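Local coordinates for dihydroneopterin triphosphate diphosphatase (PDB 5U7F), which probably hydrolyses dihydroneopterin triphosphate to dihydroneopterin monophosphate and diphosphate in folate biosynthesis, and can also cleave nucleoside triphosphates such as dATP, at residues A[37-42]-A[59-64]; A[52-57]-A[70-75]; A[128-133]-A[141-146]. All coordinates share one frame; numbering follows the deposited sequence.

How the contacts relate
Contacts 1 and 2 share helix 49-61, the helix of the Nudix box, and their centres lie about 9 Å apart. Contact 1 fixes the end of that helix to strand 36-42 at the metal cluster, while contact 2 packs the middle of the helix against edge strand 72-82. The two meet at one cobalt ion, bound by Glu60 of contact 1 and Glu56 of contact 2. Contact 3 joins the two C-terminal helices on the opposite face of the central sheet, its centre about 17 Å from that of contact 1 and about 18 Å from that of contact 2. It still reaches contact 2 through Phe145 CZ, 3.6 Å from Cys75 CB.

Contact 1 of 3, residues A[37-42]-A[59-64]; sequences QSVTGS and EEVTID. With CO (cobalt (II) ion), chain F; CO (cobalt (II) ion), chain E; SO4 (sulfate ion), chain C.
Val39, in strand 36-42, and Glu60, near the end of helix 49-61, are the closest backbone pair, with their CA atoms 7.1 Å apart. This is the metal site of the Nudix box, whose loop-helix-loop sets its glutamates beside the strand. Glu60 reaches across with an extended chain (chi2 -159°). Its OE2 lies between two cobalt ions and binds both. One of these ions also takes the backbone oxygen of Thr40, at 2.0 Å, so Thr40 O and Glu60 OE2 come within 3.0 Å of each other as fellow ligands. Glu117 contributes to both ions. The other carboxylate oxygen, Glu60 OE1, receives a hydrogen bond from a cobalt-bound water at 2.6 Å; this water also donates to Gln37 OE1 and accepts from Thr40 N, which fixes the turn of the carboxylate. Val39 lies beside the carboxylate, its CG1 3.6 Å from Glu60 OE1, and the apolar part of the contact is Val39 CG2 on Val61 CG1 at 4.1 Å. A sulfate, probably from the crystallisation liquor, bridges the pair of ions through O3; Lys7 NZ bonds to it, and Ser42 N donates to its O4 at 3.1 Å (161°).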
ATOM      1  N   GLN A  37      -2.979   6.231  -2.947  1.00 16.47           N
ATOM      2  CA  GLN A  37      -2.266   4.940  -2.934  1.00 18.87           C
ATOM      3  C   GLN A  37      -2.982   3.900  -2.121  1.00 15.37           C
ATOM      4  O   GLN A  37      -3.832   4.231  -1.278  1.00 16.82           O
ATOM      5  CB  GLN A  37      -0.876   5.131  -2.355  1.00 14.87           C
ATOM      6  CG  GLN A  37      -0.888   5.769  -0.998  1.00 16.31           C
ATOM      7  CD  GLN A  37       0.388   5.611  -0.205  1.00 26.29           C
ATOM      8  OE1 GLN A  37       0.449   5.986   0.981  1.00 24.73           O
ATOM      9  NE2 GLN A  37       1.436   5.109  -0.854  1.00 24.78           N
ATOM     10  N   SER A  38      -2.636   2.636  -2.347  1.00 15.36           N
ATOM     11  CA  SER A  38      -2.942   1.573  -1.409  1.00 17.37           C
ATOM     12  C   SER A  38      -2.000   1.708  -0.182  1.00 14.18           C
ATOM     13  O   SER A  38      -1.233   2.689  -0.068  1.00 15.62           O
ATOM     14  CB  SER A  38      -2.791   0.192  -2.098  1.00 16.72           C
ATOM     15  OG  SER A  38      -3.355   0.208  -3.407  1.00 14.16           O
ATOM     16  N   VAL A  39      -2.099   0.791   0.773  1.00 15.86           N
ATOM     17  CA  VAL A  39      -1.240   0.844   1.955  1.00 18.33           C
ATOM     18  C   VAL A  39       0.227   0.544   1.584  1.00 17.59           C
ATOM     19  O   VAL A  39       0.498  -0.450   0.939  1.00 16.96           O
ATOM     20  CB  VAL A  39      -1.741  -0.135   3.017  1.00 19.07           C
ATOM     21  CG1 VAL A  39      -0.734  -0.345   4.119  1.00 17.94           C
ATOM     22  CG2 VAL A  39      -3.051   0.381   3.610  1.00 23.14           C
ATOM     23  N   THR A  40       1.153   1.433   1.949  1.00 17.27           N
ATOM     24  CA  THR A  40       2.595   1.162   1.771  1.00 17.76           C
ATOM     25  C   THR A  40       3.278   1.426   3.099  1.00 23.04           C
ATOM     26  O   THR A  40       2.748   2.149   3.933  1.00 20.49           O
ATOM     27  CB  THR A  40       3.270   2.012   0.659  1.00 23.79           C
ATOM     28  OG1 THR A  40       3.301   3.392   1.038  1.00 31.35           O
ATOM     29  CG2 THR A  40       2.564   1.855  -0.666  1.00 24.93           C
ATOM     30  N   GLY A  41       4.437   0.812   3.317  1.00 21.12           N
ATOM     31  CA  GLY A  41       5.199   1.100   4.512  1.00 17.50           C
ATOM     32  C   GLY A  41       6.563   0.461   4.468  1.00 17.84           C
ATOM     33  O   GLY A  41       6.735  -0.557   3.790  1.00 16.16           O
ATOM     34  N   SER A  42       7.513   1.061   5.184  1.00 17.30           N
ATOM     35  CA  SER A  42       8.867   0.501   5.321  1.00 23.07           C
ATOM     36  C   SER A  42       8.892  -0.768   6.164  1.00 20.31           C
ATOM     37  O   SER A  42       8.160  -0.895   7.145  1.00 22.06           O
ATOM     38  CB  SER A  42       9.823   1.526   5.948  1.00 22.85           C
ATOM     39  OG  SER A  42      10.065   2.619   5.086  1.00 25.23           O
ATOM     40  N   GLU A  59      -1.970  -0.251  11.509  1.00 26.02           N
ATOM     41  CA  GLU A  59      -1.659   1.181  11.744  1.00 25.91           C
ATOM     42  C   GLU A  59      -2.406   2.159  10.827  1.00 30.05           C
ATOM     43  O   GLU A  59      -2.912   3.184  11.294  1.00 32.22           O
ATOM     44  CB  GLU A  59      -0.141   1.445  11.582  1.00 30.39           C
ATOM     45  CG  GLU A  59       0.764   0.822  12.661  1.00 33.47           C
ATOM     46  CD  GLU A  59       2.275   1.081  12.434  1.00 39.55           C
ATOM     47  OE1 GLU A  59       3.103   0.568  13.229  1.00 36.46           O
ATOM     48  OE2 GLU A  59       2.632   1.809  11.475  1.00 39.74           O
ATOM     49  N   GLU A  60      -2.471   1.859   9.531  1.00 19.49           N
ATOM     50  CA  GLU A  60      -2.944   2.816   8.541  1.00 23.66           C
ATOM     51  C   GLU A  60      -4.437   2.794   8.263  1.00 23.43           C
ATOM     52  O   GLU A  60      -5.009   3.819   7.907  1.00 25.84           O
ATOM     53  CB  GLU A  60      -2.206   2.600   7.223  1.00 23.01           C
ATOM     54  CG  GLU A  60      -0.687   2.911   7.370  1.00 23.74           C
ATOM     55  CD  GLU A  60       0.029   3.212   6.082  1.00 25.99           C
ATOM     56  OE1 GLU A  60      -0.598   3.111   5.023  1.00 21.65           O
ATOM     57  OE2 GLU A  60       1.248   3.548   6.142  1.00 25.85           O
ATOM     58  N   VAL A  61      -5.073   1.636   8.384  1.00 18.70           N
ATOM     59  CA  VAL A  61      -6.502   1.589   8.164  1.00 25.80           C
ATOM     60  C   VAL A  61      -7.229   0.832   9.270  1.00 22.08           C
ATOM     61  O   VAL A  61      -8.389   0.493   9.100  1.00 22.22           O
ATOM     62  CB  VAL A  61      -6.845   0.987   6.791  1.00 24.28           C
ATOM     63  CG1 VAL A  61      -6.243   1.860   5.685  1.00 29.57           C
ATOM     64  CG2 VAL A  61      -6.361  -0.451   6.670  1.00 28.17           C
ATOM     65  N   THR A  62      -6.566   0.621  10.408  1.00 24.84           N
ATOM     66  CA  THR A  62      -7.202   0.016  11.594  1.00 32.45           C
ATOM     67  C   THR A  62      -7.934  -1.306  11.312  1.00 34.30           C
ATOM     68  O   THR A  62      -8.991  -1.579  11.872  1.00 29.20           O
ATOM     69  CB  THR A  62      -8.220   0.993  12.241  1.00 37.86           C
ATOM     70  OG1 THR A  62      -7.810   2.354  12.023  1.00 37.17           O
ATOM     71  CG2 THR A  62      -8.310   0.710  13.734  1.00 36.03           C
ATOM     72  N   ILE A  63      -7.373  -2.114  10.422  1.00 31.81           N
ATOM     73  CA  ILE A  63      -7.899  -3.436  10.138  1.00 28.25           C
ATOM     74  C   ILE A  63      -6.919  -4.423  10.733  1.00 32.78           C
ATOM     75  O   ILE A  63      -5.754  -4.418  10.375  1.00 31.39           O
ATOM     76  CB  ILE A  63      -8.087  -3.670   8.617  1.00 26.96           C
ATOM     77  CG1 ILE A  63      -9.214  -2.778   8.117  1.00 25.79           C
ATOM     78  CG2 ILE A  63      -8.353  -5.156   8.313  1.00 33.63           C
ATOM     79  CD1 ILE A  63      -9.586  -2.914   6.641  1.00 18.91           C
ATOM     80  N   ASP A  64      -7.379  -5.229  11.685  1.00 30.87           N
ATOM     81  CA  ASP A  64      -6.552  -6.259  12.288  1.00 36.25           C
ATOM     82  C   ASP A  64      -6.809  -7.598  11.600  1.00 39.10           C
ATOM     83  O   ASP A  64      -7.912  -8.137  11.666  1.00 33.62           O
ATOM     84  CB  ASP A  64      -6.833  -6.369  13.783  1.00 38.66           C
ATOM     85  CG  ASP A  64      -5.872  -7.300  14.485  1.00 46.43           C
ATOM     86  OD1 ASP A  64      -5.292  -8.194  13.819  1.00 47.71           O
ATOM     87  OD2 ASP A  64      -5.692  -7.140  15.712  1.00 52.95           O
TER
HETATM   88 CO    CO F 205       2.422   4.089   4.519  0.77 23.18          CO
HETATM   89 CO    CO E 204       2.722   3.563   7.635  0.99 25.21          CO
HETATM   90  S   SO4 C 202       5.414   4.419   5.931  0.61 23.36           S
HETATM   91  O1  SO4 C 202       5.927   4.561   4.558  1.00 30.48           O
HETATM   92  O2  SO4 C 202       5.536   5.719   6.595  0.85 35.31           O
HETATM   93  O3  SO4 C 202       4.010   3.969   5.892  1.00 22.48           O
HETATM   94  O4  SO4 C 202       6.217   3.449   6.668  1.00 28.04           O
HETATM   95  O   HOH W   1       0.807   4.010   3.041  1.00 26.94           O
HETATM   96  O   HOH W   2       4.014   4.787   3.197  1.00 29.05           O
HETATM   97  O   HOH W   3       1.610   3.514   9.467  1.00 29.49           O
HETATM   98  O   HOH W   4       4.178   3.730   8.876  1.00 30.97           O

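Contact 2 of 3, residues A[52-57]-A[70-75]; sequences AAMREV and LTLIDC. With CO (cobalt (II) ion), chain D; CO (cobalt (II) ion), chain E.
Leu72 of edge strand 72-82 pushes one methyl against helix 49-61, the metal-binding helix of the Nudix fold, where it meets Ala53 and Met54. The contact across the segments is purely apolar. Leu72 CD2 lies 3.7 Å from Ala53 CB and equally 3.7 Å from Met54 CG, so a single branch fills the notch between neighbouring helix residues. Leu72 CG stands opposite its backbone N (chi1 177°), which carries the branch out from the strand to the helix. Ala53 is buried where the helix faces the sheet, touching Ile12 as well; Phe103, from strand 97-107, and Val14, from strand 10-18, touch both Ala53 and Leu72 and complete the core here. At the other end of the segment, a disulfide from Cys75 to Cys104 ties the edge strand to its neighbour.

The charged and metal-binding groups lie on the side of the helix turned from Leu72. Glu56 bends at chi2 (-75°), and its carboxylate then spans two cobalt ions, one on each oxygen: OE1 binds the ion shared with Glu60, while OE2 binds a second ion at 2.1 Å. A water completes the bridge, bound to both metals. Arg55 forms a salt bridge to the same carboxylate and another to Glu47, which would steady the metal ligand from the second shell. Arg55 NH1 donates to Glu56 OE2 at 2.8 Å, approaching from well above the carboxylate plane, 59° out of it.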
ATOM      1  N   ALA A  52       5.534  -6.722   8.320  1.00 22.92           N
ATOM      2  CA  ALA A  52       5.439  -5.295   8.116  1.00 20.59           C
ATOM      3  C   ALA A  52       4.090  -4.960   7.478  1.00 21.75           C
ATOM      4  O   ALA A  52       3.438  -3.986   7.841  1.00 19.68           O
ATOM      5  CB  ALA A  52       6.600  -4.798   7.264  1.00 17.92           C
ATOM      6  N   ALA A  53       3.679  -5.795   6.537  1.00 20.00           N
ATOM      7  CA  ALA A  53       2.426  -5.637   5.846  1.00 17.88           C
ATOM      8  C   ALA A  53       1.245  -5.690   6.841  1.00 18.88           C
ATOM      9  O   ALA A  53       0.419  -4.781   6.869  1.00 17.55           O
ATOM     10  CB  ALA A  53       2.275  -6.704   4.784  1.00 19.38           C
ATOM     11  N   MET A  54       1.215  -6.720   7.678  1.00 20.84           N
ATOM     12  CA  MET A  54       0.150  -6.827   8.669  1.00 25.03           C
ATOM     13  C   MET A  54       0.184  -5.624   9.610  1.00 24.63           C
ATOM     14  O   MET A  54      -0.868  -5.083   9.954  1.00 26.77           O
ATOM     15  CB  MET A  54       0.261  -8.124   9.460  1.00 23.04           C
ATOM     16  CG  MET A  54      -0.405  -9.300   8.763  1.00 32.63           C
ATOM     17  SD  MET A  54      -0.698 -10.674   9.888  1.00 60.36           S
ATOM     18  CE  MET A  54       0.922 -10.849  10.653  1.00 43.99           C
ATOM     19  N   ARG A  55       1.385  -5.173   9.980  1.00 27.22           N
ATOM     20  CA  ARG A  55       1.497  -4.075  10.926  1.00 20.66           C
ATOM     21  C   ARG A  55       0.980  -2.781  10.323  1.00 26.81           C
ATOM     22  O   ARG A  55       0.211  -2.079  10.959  1.00 23.11           O
ATOM     23  CB  ARG A  55       2.923  -3.880  11.393  1.00 29.66           C
ATOM     24  CG  ARG A  55       3.079  -2.662  12.321  1.00 26.98           C
ATOM     25  CD  ARG A  55       4.475  -2.404  12.704  1.00 27.64           C
ATOM     26  NE  ARG A  55       5.383  -2.517  11.564  1.00 25.13           N
ATOM     27  CZ  ARG A  55       5.565  -1.577  10.647  1.00 25.07           C
ATOM     28  NH1 ARG A  55       4.924  -0.408  10.737  1.00 27.20           N
ATOM     29  NH2 ARG A  55       6.409  -1.800   9.648  1.00 28.63           N
ATOM     30  N   GLU A  56       1.427  -2.452   9.112  1.00 22.15           N
ATOM     31  CA  GLU A  56       1.004  -1.238   8.436  1.00 21.31           C
ATOM     32  C   GLU A  56      -0.505  -1.238   8.156  1.00 21.81           C
ATOM     33  O   GLU A  56      -1.146  -0.203   8.170  1.00 23.49           O
ATOM     34  CB  GLU A  56       1.779  -1.078   7.138  1.00 19.73           C
ATOM     35  CG  GLU A  56       3.249  -0.802   7.360  1.00 17.72           C
ATOM     36  CD  GLU A  56       3.561   0.646   7.822  1.00 24.05           C
ATOM     37  OE1 GLU A  56       2.686   1.502   7.656  1.00 26.61           O
ATOM     38  OE2 GLU A  56       4.692   0.911   8.319  1.00 25.27           O
ATOM     39  N   VAL A  57      -1.077  -2.404   7.898  1.00 20.95           N
ATOM     40  CA  VAL A  57      -2.504  -2.458   7.630  1.00 22.39           C
ATOM     41  C   VAL A  57      -3.256  -2.107   8.921  1.00 19.53           C
ATOM     42  O   VAL A  57      -4.239  -1.363   8.884  1.00 22.88           O
ATOM     43  CB  VAL A  57      -2.933  -3.831   7.085  1.00 28.39           C
ATOM     44  CG1 VAL A  57      -4.461  -3.993   7.135  1.00 26.82           C
ATOM     45  CG2 VAL A  57      -2.418  -3.988   5.649  1.00 23.71           C
ATOM     46  N   LEU A  70      -8.842 -12.603   8.479  1.00 43.22           N
ATOM     47  CA  LEU A  70      -8.686 -12.282   7.075  1.00 36.53           C
ATOM     48  C   LEU A  70      -7.374 -12.901   6.630  1.00 31.46           C
ATOM     49  O   LEU A  70      -6.556 -13.272   7.462  1.00 37.49           O
ATOM     50  CB  LEU A  70      -8.696 -10.768   6.841  1.00 34.83           C
ATOM     51  CG  LEU A  70      -9.934 -10.035   7.352  1.00 33.60           C
ATOM     52  CD1 LEU A  70      -9.659  -8.560   7.511  1.00 36.89           C
ATOM     53  CD2 LEU A  70     -11.133 -10.235   6.421  1.00 33.78           C
ATOM     54  N   THR A  71      -7.178 -12.987   5.324  1.00 27.98           N
ATOM     55  CA  THR A  71      -5.996 -13.634   4.764  1.00 34.54           C
ATOM     56  C   THR A  71      -5.150 -12.646   3.949  1.00 31.49           C
ATOM     57  O   THR A  71      -5.564 -12.158   2.889  1.00 24.45           O
ATOM     58  CB  THR A  71      -6.399 -14.830   3.883  1.00 38.93           C
ATOM     59  OG1 THR A  71      -7.318 -15.662   4.607  1.00 36.95           O
ATOM     60  CG2 THR A  71      -5.178 -15.644   3.492  1.00 35.12           C
ATOM     61  N   LEU A  72      -3.965 -12.353   4.462  1.00 24.96           N
ATOM     62  CA  LEU A  72      -3.032 -11.483   3.766  1.00 27.54           C
ATOM     63  C   LEU A  72      -2.239 -12.315   2.769  1.00 23.44           C
ATOM     64  O   LEU A  72      -1.491 -13.211   3.151  1.00 32.38           O
ATOM     65  CB  LEU A  72      -2.108 -10.792   4.757  1.00 36.37           C
ATOM     66  CG  LEU A  72      -1.043  -9.897   4.131  1.00 32.83           C
ATOM     67  CD1 LEU A  72      -1.691  -8.645   3.577  1.00 26.51           C
ATOM     68  CD2 LEU A  72       0.035  -9.567   5.148  1.00 40.17           C
ATOM     69  N   ILE A  73      -2.430 -12.070   1.483  1.00 25.06           N
ATOM     70  CA  ILE A  73      -1.765 -12.905   0.480  1.00 30.65           C
ATOM     71  C   ILE A  73      -0.469 -12.263  -0.007  1.00 26.44           C
ATOM     72  O   ILE A  73      -0.449 -11.090  -0.373  1.00 21.31           O
ATOM     73  CB  ILE A  73      -2.688 -13.160  -0.715  1.00 33.62           C
ATOM     74  CG1 ILE A  73      -3.920 -13.957  -0.243  1.00 30.24           C
ATOM     75  CG2 ILE A  73      -1.933 -13.888  -1.844  1.00 30.27           C
ATOM     76  CD1 ILE A  73      -4.989 -14.088  -1.285  1.00 43.25           C
ATOM     77  N   ASP A  74       0.597 -13.046   0.005  1.00 23.09           N
ATOM     78  CA  ASP A  74       1.873 -12.634  -0.560  1.00 27.82           C
ATOM     79  C   ASP A  74       1.755 -12.848  -2.076  1.00 27.28           C
ATOM     80  O   ASP A  74       1.547 -13.969  -2.544  1.00 28.95           O
ATOM     81  CB  ASP A  74       3.020 -13.442   0.081  1.00 25.00           C
ATOM     82  CG  ASP A  74       4.393 -13.041  -0.416  1.00 37.43           C
ATOM     83  OD1 ASP A  74       4.512 -12.473  -1.535  1.00 34.10           O
ATOM     84  OD2 ASP A  74       5.369 -13.330   0.321  1.00 41.22           O
ATOM     85  N   CYS A  75       1.832 -11.761  -2.832  1.00 22.44           N
ATOM     86  CA  CYS A  75       1.722 -11.806  -4.289  1.00 24.78           C
ATOM     87  C   CYS A  75       2.956 -12.402  -4.990  1.00 25.29           C
ATOM     88  O   CYS A  75       2.942 -12.585  -6.202  1.00 28.65           O
ATOM     89  CB  CYS A  75       1.497 -10.400  -4.826  1.00 30.55           C
ATOM     90  SG  CYS A  75      -0.090  -9.679  -4.377  1.00 36.61           S
TER
HETATM   91 CO    CO D 203       5.861   2.646   8.672  0.81 24.81          CO
HETATM   92 CO    CO E 204       2.722   3.563   7.635  0.99 25.21          CO
HETATM   93  O   HOH W   5       5.505   2.361  10.784  1.00 36.63           O
HETATM   94  O   HOH W   6       7.180   4.421   9.249  1.00 30.54           O
HETATM   95  O   HOH W   4       4.178   3.730   8.876  1.00 30.97           O
HETATM   96  O   HOH W   7       7.572   1.371   8.630  1.00 31.89           O
HETATM   97  O   HOH W   3       1.610   3.514   9.467  1.00 29.49           O

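Contact 3 of 3, residues A[128-133]-A[141-146]; sequences AAAALT and AIEQFV
Ile142 carries this helix-helix contact, packing on Ala129 and Ala130 of helix 126-132. The short segments 128-132 and 141-146 run nearly antiparallel, at 160°, with axes 9.3 Å apart, and the CA atoms of Ile142 and Ala130 are only 6.0 Å from each other. Both branches of Ile142 are used. CG1 lies opposite the carbonyl carbon (chi1 -68°) and the chain continues extended, so Ile142 CD1 reaches the near side of the first helix, 3.9 Å from Ala129 CB and 4.0 Å from Ala130 N. Ile142 CG2, the other branch, touches Ala130 CB at 4.0 Å. Two alanines in succession thus offer a low surface, and the isoleucine lies close on the backbone itself.

Next in sequence, Glu143 contributes with its aliphatic part: Glu143 CG comes 4.2 Å from Ala130 CB at the margin of the contact, and the extended chain carries the carboxylate onward past the alanine. From Glu143 the helix widens into a pi-type turn, 143-146, although Val146 N still bonds to Ile142 O at 2.9 Å. Phe145 turns from the first helix to pack on Trp102 and Cys104 of strand 97-107. Val146 closes the segment against the sheet, touching Val15 and Val24, and on the other helix Ala129 meets Val24 too, as well as Met26 and Leu124.

This contact is therefore plain hydrophobic packing, remote from the metal cluster. It joins two successive helices into an antiparallel hairpin that covers the sheet face opposite helix 49-61, giving the alpha-beta-alpha sandwich typical of the Nudix fold.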
ATOM      1  N   ALA A 128      -9.944   2.626 -12.291  1.00 22.37           N
ATOM      2  CA  ALA A 128      -9.888   4.020 -11.870  1.00 25.11           C
ATOM      3  C   ALA A 128      -8.826   4.210 -10.804  1.00 22.92           C
ATOM      4  O   ALA A 128      -8.118   5.223 -10.809  1.00 23.86           O
ATOM      5  CB  ALA A 128     -11.234   4.482 -11.348  1.00 26.70           C
ATOM      6  N   ALA A 129      -8.729   3.248  -9.883  1.00 17.70           N
ATOM      7  CA  ALA A 129      -7.740   3.330  -8.826  1.00 17.37           C
ATOM      8  C   ALA A 129      -6.375   3.291  -9.479  1.00 25.86           C
ATOM      9  O   ALA A 129      -5.472   4.056  -9.113  1.00 19.22           O
ATOM     10  CB  ALA A 129      -7.901   2.209  -7.828  1.00 16.60           C
ATOM     11  N   ALA A 130      -6.257   2.414 -10.469  1.00 22.30           N
ATOM     12  CA  ALA A 130      -5.007   2.203 -11.166  1.00 21.54           C
ATOM     13  C   ALA A 130      -4.571   3.467 -11.880  1.00 21.92           C
ATOM     14  O   ALA A 130      -3.399   3.807 -11.836  1.00 21.63           O
ATOM     15  CB  ALA A 130      -5.136   1.079 -12.153  1.00 23.27           C
ATOM     16  N   ALA A 131      -5.509   4.140 -12.543  1.00 19.20           N
ATOM     17  CA  ALA A 131      -5.188   5.356 -13.287  1.00 24.56           C
ATOM     18  C   ALA A 131      -4.896   6.524 -12.373  1.00 25.54           C
ATOM     19  O   ALA A 131      -4.146   7.429 -12.758  1.00 24.41           O
ATOM     20  CB  ALA A 131      -6.319   5.726 -14.241  1.00 24.55           C
ATOM     21  N   LEU A 132      -5.494   6.510 -11.184  1.00 25.06           N
ATOM     22  CA  LEU A 132      -5.453   7.642 -10.267  1.00 22.23           C
ATOM     23  C   LEU A 132      -4.091   7.782  -9.604  1.00 24.88           C
ATOM     24  O   LEU A 132      -3.576   8.905  -9.496  1.00 21.23           O
ATOM     25  CB  LEU A 132      -6.531   7.512  -9.183  1.00 24.07           C
ATOM     26  CG  LEU A 132      -6.519   8.529  -8.030  1.00 23.58           C
ATOM     27  CD1 LEU A 132      -6.772   9.934  -8.568  1.00 29.16           C
ATOM     28  CD2 LEU A 132      -7.523   8.219  -6.928  1.00 25.91           C
ATOM     29  N   THR A 133      -3.530   6.655  -9.154  1.00 18.69           N
ATOM     30  CA  THR A 133      -2.298   6.657  -8.371  1.00 16.51           C
ATOM     31  C   THR A 133      -1.088   7.173  -9.178  1.00 18.70           C
ATOM     32  O   THR A 133      -0.983   6.983 -10.402  1.00 17.47           O
ATOM     33  CB  THR A 133      -1.988   5.260  -7.794  1.00 13.26           C
ATOM     34  OG1 THR A 133      -0.909   5.341  -6.854  1.00 17.10           O
ATOM     35  CG2 THR A 133      -1.636   4.225  -8.904  1.00 14.59           C
ATOM     36  N   ALA A 141       0.249  -3.338  -9.639  1.00 16.41           N
ATOM     37  CA  ALA A 141      -0.246  -4.328  -8.701  1.00 14.76           C
ATOM     38  C   ALA A 141      -1.774  -4.411  -8.783  1.00 15.23           C
ATOM     39  O   ALA A 141      -2.322  -5.498  -8.782  1.00 15.74           O
ATOM     40  CB  ALA A 141       0.211  -4.011  -7.285  1.00 16.15           C
ATOM     41  N   ILE A 142      -2.437  -3.268  -8.878  1.00 13.50           N
ATOM     42  CA  ILE A 142      -3.902  -3.247  -9.014  1.00 13.17           C
ATOM     43  C   ILE A 142      -4.278  -3.998 -10.306  1.00 16.98           C
ATOM     44  O   ILE A 142      -5.174  -4.857 -10.318  1.00 15.80           O
ATOM     45  CB  ILE A 142      -4.435  -1.797  -9.011  1.00 14.80           C
ATOM     46  CG1 ILE A 142      -4.236  -1.178  -7.629  1.00 19.66           C
ATOM     47  CG2 ILE A 142      -5.960  -1.746  -9.389  1.00 19.45           C
ATOM     48  CD1 ILE A 142      -4.501   0.342  -7.596  1.00 17.31           C
ATOM     49  N   GLU A 143      -3.560  -3.712 -11.383  1.00 22.18           N
ATOM     50  CA  GLU A 143      -3.877  -4.300 -12.688  1.00 19.50           C
ATOM     51  C   GLU A 143      -3.706  -5.805 -12.675  1.00 25.00           C
ATOM     52  O   GLU A 143      -4.560  -6.552 -13.188  1.00 26.51           O
ATOM     53  CB  GLU A 143      -3.026  -3.688 -13.799  1.00 22.50           C
ATOM     54  CG  GLU A 143      -3.357  -2.206 -14.072  1.00 28.27           C
ATOM     55  CD  GLU A 143      -2.446  -1.510 -15.092  1.00 30.23           C
ATOM     56  OE1 GLU A 143      -1.248  -1.860 -15.217  1.00 36.02           O
ATOM     57  OE2 GLU A 143      -2.933  -0.568 -15.761  1.00 35.26           O
ATOM     58  N   GLN A 144      -2.648  -6.272 -12.045  1.00 23.09           N
ATOM     59  CA  GLN A 144      -2.326  -7.680 -12.134  1.00 21.15           C
ATOM     60  C   GLN A 144      -3.034  -8.547 -11.099  1.00 25.77           C
ATOM     61  O   GLN A 144      -3.195  -9.748 -11.328  1.00 21.67           O
ATOM     62  CB  GLN A 144      -0.807  -7.854 -12.038  1.00 22.23           C
ATOM     63  CG  GLN A 144      -0.103  -7.266 -13.240  1.00 29.75           C
ATOM     64  CD  GLN A 144       1.408  -7.484 -13.192  1.00 45.00           C
ATOM     65  OE1 GLN A 144       1.963  -7.829 -12.142  1.00 34.54           O
ATOM     66  NE2 GLN A 144       2.078  -7.287 -14.332  1.00 49.24           N
ATOM     67  N   PHE A 145      -3.471  -7.975  -9.975  1.00 24.37           N
ATOM     68  CA  PHE A 145      -4.000  -8.799  -8.892  1.00 21.88           C
ATOM     69  C   PHE A 145      -5.427  -8.469  -8.490  1.00 21.29           C
ATOM     70  O   PHE A 145      -6.047  -9.240  -7.770  1.00 29.89           O
ATOM     71  CB  PHE A 145      -3.080  -8.706  -7.677  1.00 21.04           C
ATOM     72  CG  PHE A 145      -1.768  -9.424  -7.870  1.00 26.02           C
ATOM     73  CD1 PHE A 145      -1.644 -10.781  -7.571  1.00 30.73           C
ATOM     74  CD2 PHE A 145      -0.679  -8.765  -8.390  1.00 23.13           C
ATOM     75  CE1 PHE A 145      -0.436 -11.453  -7.776  1.00 29.57           C
ATOM     76  CE2 PHE A 145       0.527  -9.429  -8.584  1.00 22.13           C
ATOM     77  CZ  PHE A 145       0.644 -10.768  -8.286  1.00 30.84           C
ATOM     78  N   VAL A 146      -5.963  -7.359  -8.971  1.00 18.93           N
ATOM     79  CA  VAL A 146      -7.390  -7.076  -8.772  1.00 22.46           C
ATOM     80  C   VAL A 146      -8.149  -7.297 -10.062  1.00 24.69           C
ATOM     81  O   VAL A 146      -9.108  -8.076 -10.110  1.00 28.45           O
ATOM     82  CB  VAL A 146      -7.659  -5.631  -8.289  1.00 16.23           C
ATOM     83  CG1 VAL A 146      -9.187  -5.412  -8.138  1.00 21.91           C
ATOM     84  CG2 VAL A 146      -6.953  -5.404  -6.964  1.00 21.91           C
TER